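PDB 2Q0Y: GCN5-related N-acetyltransferase, which probably transfers an acyl group, as a GNAT-family N-acetyltransferase. Local coordinates for residues A[23-28]-A[98-103]; A[107-112]-A[139-144]. One frame throughout, in Å; residues are numbered along the deposited sequence.

Contact 1: residues A[23-28]-A[98-103]. With ZN (zinc ion), chain B.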
loop_
_atom_site.group_PDB
_atom_site.type_symbol
_atom_site.label_atom_id
_atom_site.label_comp_id
_atom_site.label_asym_id
_atom_site.label_seq_id
_atom_site.Cartn_x
_atom_site.Cartn_y
_atom_site.Cartn_z
ATOM N N PHE A 23 -17.140 3.937 3.990
ATOM C CA PHE A 23 -17.041 4.376 2.594
ATOM C C PHE A 23 -18.262 5.154 2.113
ATOM O O PHE A 23 -18.127 6.102 1.333
ATOM C CB PHE A 23 -16.794 3.175 1.673
ATOM C CG PHE A 23 -15.369 2.671 1.658
ATOM C CD1 PHE A 23 -14.305 3.538 1.416
ATOM C CD2 PHE A 23 -15.098 1.321 1.834
ATOM C CE1 PHE A 23 -13.011 3.072 1.353
ATOM C CE2 PHE A 23 -13.799 0.852 1.787
ATOM C CZ PHE A 23 -12.757 1.732 1.542
ATOM N N ARG A 24 -19.458 4.769 2.543
ATOM C CA ARG A 24 -20.665 5.475 2.127
ATOM C C ARG A 24 -20.609 6.895 2.647
ATOM O O ARG A 24 -20.875 7.853 1.918
ATOM C CB ARG A 24 -21.910 4.779 2.664
ATOM C CG ARG A 24 -23.218 5.448 2.304
ATOM C CD ARG A 24 -24.407 4.635 2.813
ATOM N NE ARG A 24 -24.319 4.402 4.258
ATOM C CZ ARG A 24 -24.756 3.311 4.895
ATOM N NH1 ARG A 24 -25.357 2.317 4.235
ATOM N NH2 ARG A 24 -24.596 3.213 6.214
ATOM N N GLU A 25 -20.236 7.036 3.914
ATOM C CA GLU A 25 -20.186 8.358 4.540
ATOM C C GLU A 25 -19.081 9.217 3.914
ATOM O O GLU A 25 -19.186 10.447 3.891
ATOM C CB GLU A 25 -20.047 8.237 6.071
ATOM C CG GLU A 25 -21.367 7.865 6.777
ATOM C CD GLU A 25 -21.200 7.453 8.250
ATOM O OE1 GLU A 25 -20.192 7.861 8.844
ATOM O OE2 GLU A 25 -22.077 6.740 8.806
ATOM N N ALA A 26 -18.050 8.578 3.384
ATOM C CA ALA A 26 -16.969 9.270 2.692
ATOM C C ALA A 26 -17.322 9.608 1.230
ATOM O O ALA A 26 -16.526 10.225 0.532
ATOM C CB ALA A 26 -15.727 8.448 2.732
ATOM N N GLY A 27 -18.498 9.206 0.769
ATOM C CA GLY A 27 -18.996 9.616 -0.554
ATOM C C GLY A 27 -18.778 8.631 -1.700
ATOM O O GLY A 27 -18.979 8.996 -2.881
ATOM N N ARG A 28 -18.393 7.397 -1.382
ATOM C CA ARG A 28 -18.300 6.350 -2.402
ATOM C C ARG A 28 -19.689 5.938 -2.854
ATOM O O ARG A 28 -20.635 5.973 -2.076
ATOM C CB ARG A 28 -17.536 5.134 -1.907
ATOM C CG ARG A 28 -16.093 5.391 -1.444
ATOM C CD ARG A 28 -15.235 6.269 -2.359
ATOM N NE ARG A 28 -14.651 5.588 -3.520
ATOM C CZ ARG A 28 -13.371 5.206 -3.645
ATOM N NH1 ARG A 28 -12.485 5.351 -2.661
ATOM N NH2 ARG A 28 -12.980 4.626 -4.768
ATOM N N SER A 98 -23.583 8.677 16.531
ATOM C CA SER A 98 -24.034 9.285 17.775
ATOM C C SER A 98 -23.037 9.215 18.913
ATOM O O SER A 98 -23.358 9.644 20.021
ATOM C CB SER A 98 -25.343 8.657 18.201
ATOM O OG SER A 98 -26.304 8.942 17.204
ATOM N N HIS A 99 -21.836 8.718 18.640
ATOM C CA HIS A 99 -20.806 8.542 19.649
ATOM C C HIS A 99 -19.456 9.085 19.207
ATOM O O HIS A 99 -18.408 8.536 19.581
ATOM C CB HIS A 99 -20.721 7.057 20.037
ATOM C CG HIS A 99 -21.905 6.599 20.826
ATOM N ND1 HIS A 99 -23.070 6.177 20.226
ATOM C CD2 HIS A 99 -22.123 6.541 22.159
ATOM C CE1 HIS A 99 -23.950 5.860 21.162
ATOM N NE2 HIS A 99 -23.407 6.082 22.344
ATOM N N ARG A 100 -19.482 10.185 18.449
ATOM C CA ARG A 100 -18.254 10.759 17.908
ATOM C C ARG A 100 -17.605 11.889 18.717
ATOM O O ARG A 100 -16.564 12.424 18.318
ATOM C CB ARG A 100 -18.483 11.182 16.464
ATOM C CG ARG A 100 -18.569 9.961 15.597
ATOM C CD ARG A 100 -18.816 10.278 14.172
ATOM N NE ARG A 100 -18.994 9.046 13.425
ATOM C CZ ARG A 100 -19.443 9.017 12.180
ATOM N NH1 ARG A 100 -19.680 10.155 11.541
ATOM N NH2 ARG A 100 -19.648 7.868 11.578
ATOM N N GLU A 101 -18.159 12.213 19.868
ATOM C CA GLU A 101 -17.550 13.255 20.691
ATOM C C GLU A 101 -17.031 12.696 22.013
ATOM O O GLU A 101 -17.133 13.344 23.060
ATOM C CB GLU A 101 -18.565 14.379 20.924
ATOM C CG GLU A 101 -19.175 14.953 19.633
ATOM C CD GLU A 101 -18.121 15.423 18.612
ATOM O OE1 GLU A 101 -16.962 15.707 19.006
ATOM O OE2 GLU A 101 -18.461 15.516 17.407
ATOM N N ARG A 102 -16.470 11.494 21.956
ATOM C CA ARG A 102 -16.066 10.762 23.147
ATOM C C ARG A 102 -14.635 10.235 23.075
ATOM O O ARG A 102 -14.226 9.489 23.952
ATOM C CB ARG A 102 -17.025 9.575 23.358
ATOM N N GLY A 103 -13.884 10.587 22.037
ATOM C CA GLY A 103 -12.497 10.101 21.889
ATOM C C GLY A 103 -12.341 8.652 21.471
ATOM O O GLY A 103 -11.234 8.088 21.558
HETATM ZN ZN ZN B . -24.131 5.704 24.161
#
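Glu25 and Arg100 meet from opposite directions and carry this contact between them. Their CA atoms are the nearest pair across the two segments yet stand 13.7 Å apart, so only two long side chains can span the distance, and no more than 68 Å² of surface is buried. The Arg100 chain is stretched out from CG to NE, with CD anti to CA (chi2 179°), and carries its guanidinium out to the acid. Glu25, extended beyond CG, holds out its carboxylate from the last turn of helix 12-25, which closes in a Schellman motif with Gly27 at positive phi. The salt bridge is a single, nearly straight bond: Arg100 NH2 lies 2.8 Å from Glu25 OE1, with 166° at the hydrogen. OE1 accepts through its syn lone pair and sits close to the guanidinium plane, at its edge, but the two flat groups are turned 56° against each other. This is therefore not the two-pronged, coplanar pairing, and Arg100 NH1 stays 3.6 Å from Glu25 OE1. Glu25 was modelled in two conformers, and the bridge described belongs to one of them. In that conformer Glu25 OE2 is bonded to Tyr94 OH, while Arg100 NE donates to Val95 O, which restrains the rotation of the guanidinium. Beside Arg100, His99 NE2 binds the zinc ion at 2.0 Å, with Glu60 as a second ligand, and His99 ND1 is held by Asp96. Arg100 to Gly103 begin the Q/R-x-x-G-x-G/A signature of GNAT enzymes, the loop that in relatives wraps the pyrophosphate of acetyl-CoA, so the bridge ties the end of helix 12-25 to the probable cofactor-binding loop.

Contact 2: residues A[107-112]-A[139-144]; sequences ALMNRA and MGWSPT
Met109 and Met139, both selenomethionine, have the nearest CA atoms across the two segments, 8.8 Å apart. Segment 107-112 is regular helix, whereas 139-144 leaves helix 133-138 through a Schellman motif, with Gly140 at positive phi, and then straightens into strand 142-150. No hydrogen bond joins the segments; side chains meet across the gap. The SE and CE of Met139 lie against Met109 CB, the methyl CE at 3.6 Å. A bend at the end of the Met139 chain (chi3 66°) brings the same methyl alongside Asn110, where Met139 CE is 3.2 Å from Asn110 OD1. Met109 is bent twice, at chi2 and chi3 (-72° and -65°), which brings its own methyl to the NE1-CE2-CZ2 part of the Trp141 indole. There Met109 CE comes to 3.3 Å from Trp141 NE1 and 3.5 Å from Trp141 CE2, approaching the ring at a slant. The N-H of this buried indole is satisfied by Glu113, one turn further along helix 104-118, so the ring is gripped by a polar bond as well as by packing. Beneath the helix, Met109 rests on Ile68, Leu93 and Leu126 of strands 63-74, 86-95 and 123-127. Trp141 packs on Ile90, Ala124 and Leu126 of strands 86-95 and 123-127; past Trp141, Ser142 and Pro143 pair antiparallel with a strand of the second subunit.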
loop_
_atom_site.group_PDB
_atom_site.type_symbol
_atom_site.label_atom_id
_atom_site.label_comp_id
_atom_site.label_asym_id
_atom_site.label_seq_id
_atom_site.Cartn_x
_atom_site.Cartn_y
_atom_site.Cartn_z
ATOM N N ALA A 107 -8.942 6.529 20.638
ATOM C CA ALA A 107 -8.698 5.367 21.501
ATOM C C ALA A 107 -8.422 4.095 20.695
ATOM O O ALA A 107 -7.481 3.353 20.993
ATOM C CB ALA A 107 -9.853 5.156 22.426
ATOM N N LEU A 108 -9.223 3.849 19.667
ATOM C CA LEU A 108 -9.000 2.707 18.782
ATOM C C LEU A 108 -7.698 2.844 17.999
ATOM O O LEU A 108 -6.962 1.870 17.845
ATOM C CB LEU A 108 -10.178 2.515 17.825
ATOM C CG LEU A 108 -11.461 1.989 18.477
ATOM C CD1 LEU A 108 -12.622 1.978 17.502
ATOM C CD2 LEU A 108 -11.251 0.603 19.041
HETATM N N MSE A 109 -7.396 4.047 17.518
HETATM C CA MSE A 109 -6.109 4.255 16.866
HETATM C C MSE A 109 -4.954 3.967 17.820
HETATM O O MSE A 109 -3.960 3.360 17.430
HETATM C CB MSE A 109 -5.993 5.665 16.318
HETATM C CG MSE A 109 -6.818 5.934 15.070
HETATM SE SE MSE A 109 -6.126 5.068 13.495
HETATM C CE MSE A 109 -4.410 5.999 13.324
ATOM N N ASN A 110 -5.077 4.406 19.065
ATOM C CA ASN A 110 -4.040 4.141 20.056
ATOM C C ASN A 110 -3.848 2.653 20.272
ATOM O O ASN A 110 -2.701 2.183 20.374
ATOM C CB ASN A 110 -4.378 4.807 21.399
ATOM C CG ASN A 110 -4.100 6.293 21.411
ATOM O OD1 ASN A 110 -3.268 6.792 20.671
ATOM N ND2 ASN A 110 -4.782 7.004 22.300
ATOM N N ARG A 111 -4.955 1.911 20.344
ATOM C CA ARG A 111 -4.871 0.454 20.489
ATOM C C ARG A 111 -4.181 -0.201 19.292
ATOM O O ARG A 111 -3.381 -1.121 19.459
ATOM C CB ARG A 111 -6.238 -0.201 20.662
ATOM C CG ARG A 111 -6.843 -0.083 22.043
ATOM C CD ARG A 111 -6.465 -1.259 23.001
ATOM N NE ARG A 111 -5.028 -1.367 23.304
ATOM C CZ ARG A 111 -4.303 -0.461 23.982
ATOM N NH1 ARG A 111 -4.847 0.662 24.466
ATOM N NH2 ARG A 111 -3.003 -0.680 24.184
ATOM N N ALA A 112 -4.520 0.248 18.092
ATOM C CA ALA A 112 -3.912 -0.292 16.882
ATOM C C ALA A 112 -2.424 -0.004 16.835
ATOM O O ALA A 112 -1.623 -0.905 16.547
ATOM C CB ALA A 112 -4.602 0.272 15.635
HETATM N N MSE A 139 -2.335 13.000 15.510
HETATM C CA MSE A 139 -1.681 11.842 16.096
HETATM C C MSE A 139 -0.337 11.498 15.433
HETATM O O MSE A 139 0.220 10.435 15.699
HETATM C CB MSE A 139 -2.615 10.645 16.031
HETATM C CG MSE A 139 -3.900 10.785 16.856
HETATM SE SE MSE A 139 -4.902 9.111 16.759
HETATM C CE MSE A 139 -3.613 7.994 17.728
ATOM N N GLY A 140 0.178 12.394 14.588
ATOM C CA GLY A 140 1.536 12.265 14.061
ATOM C C GLY A 140 1.662 11.493 12.767
ATOM O O GLY A 140 2.764 11.055 12.391
ATOM N N TRP A 141 0.533 11.321 12.077
ATOM C CA TRP A 141 0.508 10.705 10.757
ATOM C C TRP A 141 0.795 11.776 9.693
ATOM O O TRP A 141 0.396 12.943 9.838
ATOM C CB TRP A 141 -0.824 10.005 10.484
ATOM C CG TRP A 141 -1.044 8.818 11.379
ATOM C CD1 TRP A 141 -1.410 8.835 12.690
ATOM C CD2 TRP A 141 -0.901 7.444 11.018
ATOM N NE1 TRP A 141 -1.493 7.549 13.173
ATOM C CE2 TRP A 141 -1.158 6.678 12.169
ATOM C CE3 TRP A 141 -0.533 6.782 9.828
ATOM C CZ2 TRP A 141 -1.100 5.280 12.162
ATOM C CZ3 TRP A 141 -0.471 5.414 9.828
ATOM C CH2 TRP A 141 -0.750 4.671 10.984
ATOM N N SER A 142 1.535 11.373 8.661
ATOM C CA SER A 142 1.905 12.272 7.563
ATOM C C SER A 142 1.402 11.738 6.232
ATOM O O SER A 142 1.458 10.541 5.993
ATOM C CB SER A 142 3.423 12.412 7.449
ATOM O OG SER A 142 3.994 12.911 8.639
ATOM N N PRO A 143 0.988 12.630 5.334
ATOM C CA PRO A 143 0.678 12.230 3.968
ATOM C C PRO A 143 1.881 11.603 3.296
ATOM O O PRO A 143 3.015 12.055 3.525
ATOM C CB PRO A 143 0.342 13.558 3.279
ATOM C CG PRO A 143 -0.024 14.455 4.338
ATOM C CD PRO A 143 0.812 14.074 5.517
ATOM N N THR A 144 1.634 10.575 2.480
ATOM C CA THR A 144 2.676 9.932 1.700
ATOM C C THR A 144 2.626 10.413 0.251
ATOM O O THR A 144 1.790 11.223 -0.121
ATOM C CB THR A 144 2.602 8.403 1.721
ATOM O OG1 THR A 144 1.571 7.934 0.831
ATOM C CG2 THR A 144 2.368 7.880 3.135
#

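Overall arrangement
After strand 2-6 and helix 12-25, the chain runs through helix 30-50 and the antiparallel strands 54-60, 63-74 and 86-95, and contact 1 closes this loop of 69 intervening residues. It tethers the end of the first helix to the loop leaving strand 86-95. Helix 104-118 follows almost at once, and contact 2 closes a shorter loop, with strand 123-127 and helix 133-138 between its segments. The two loops neither nest nor cross but stand in series, their centres about 16 Å apart. Contact 1 is at the surface, whereas contact 2 is partly buried and anchors helix 104-118 to the turn that leads from helix 133-138 into strand 142-150. Both contacts also border the second subunit.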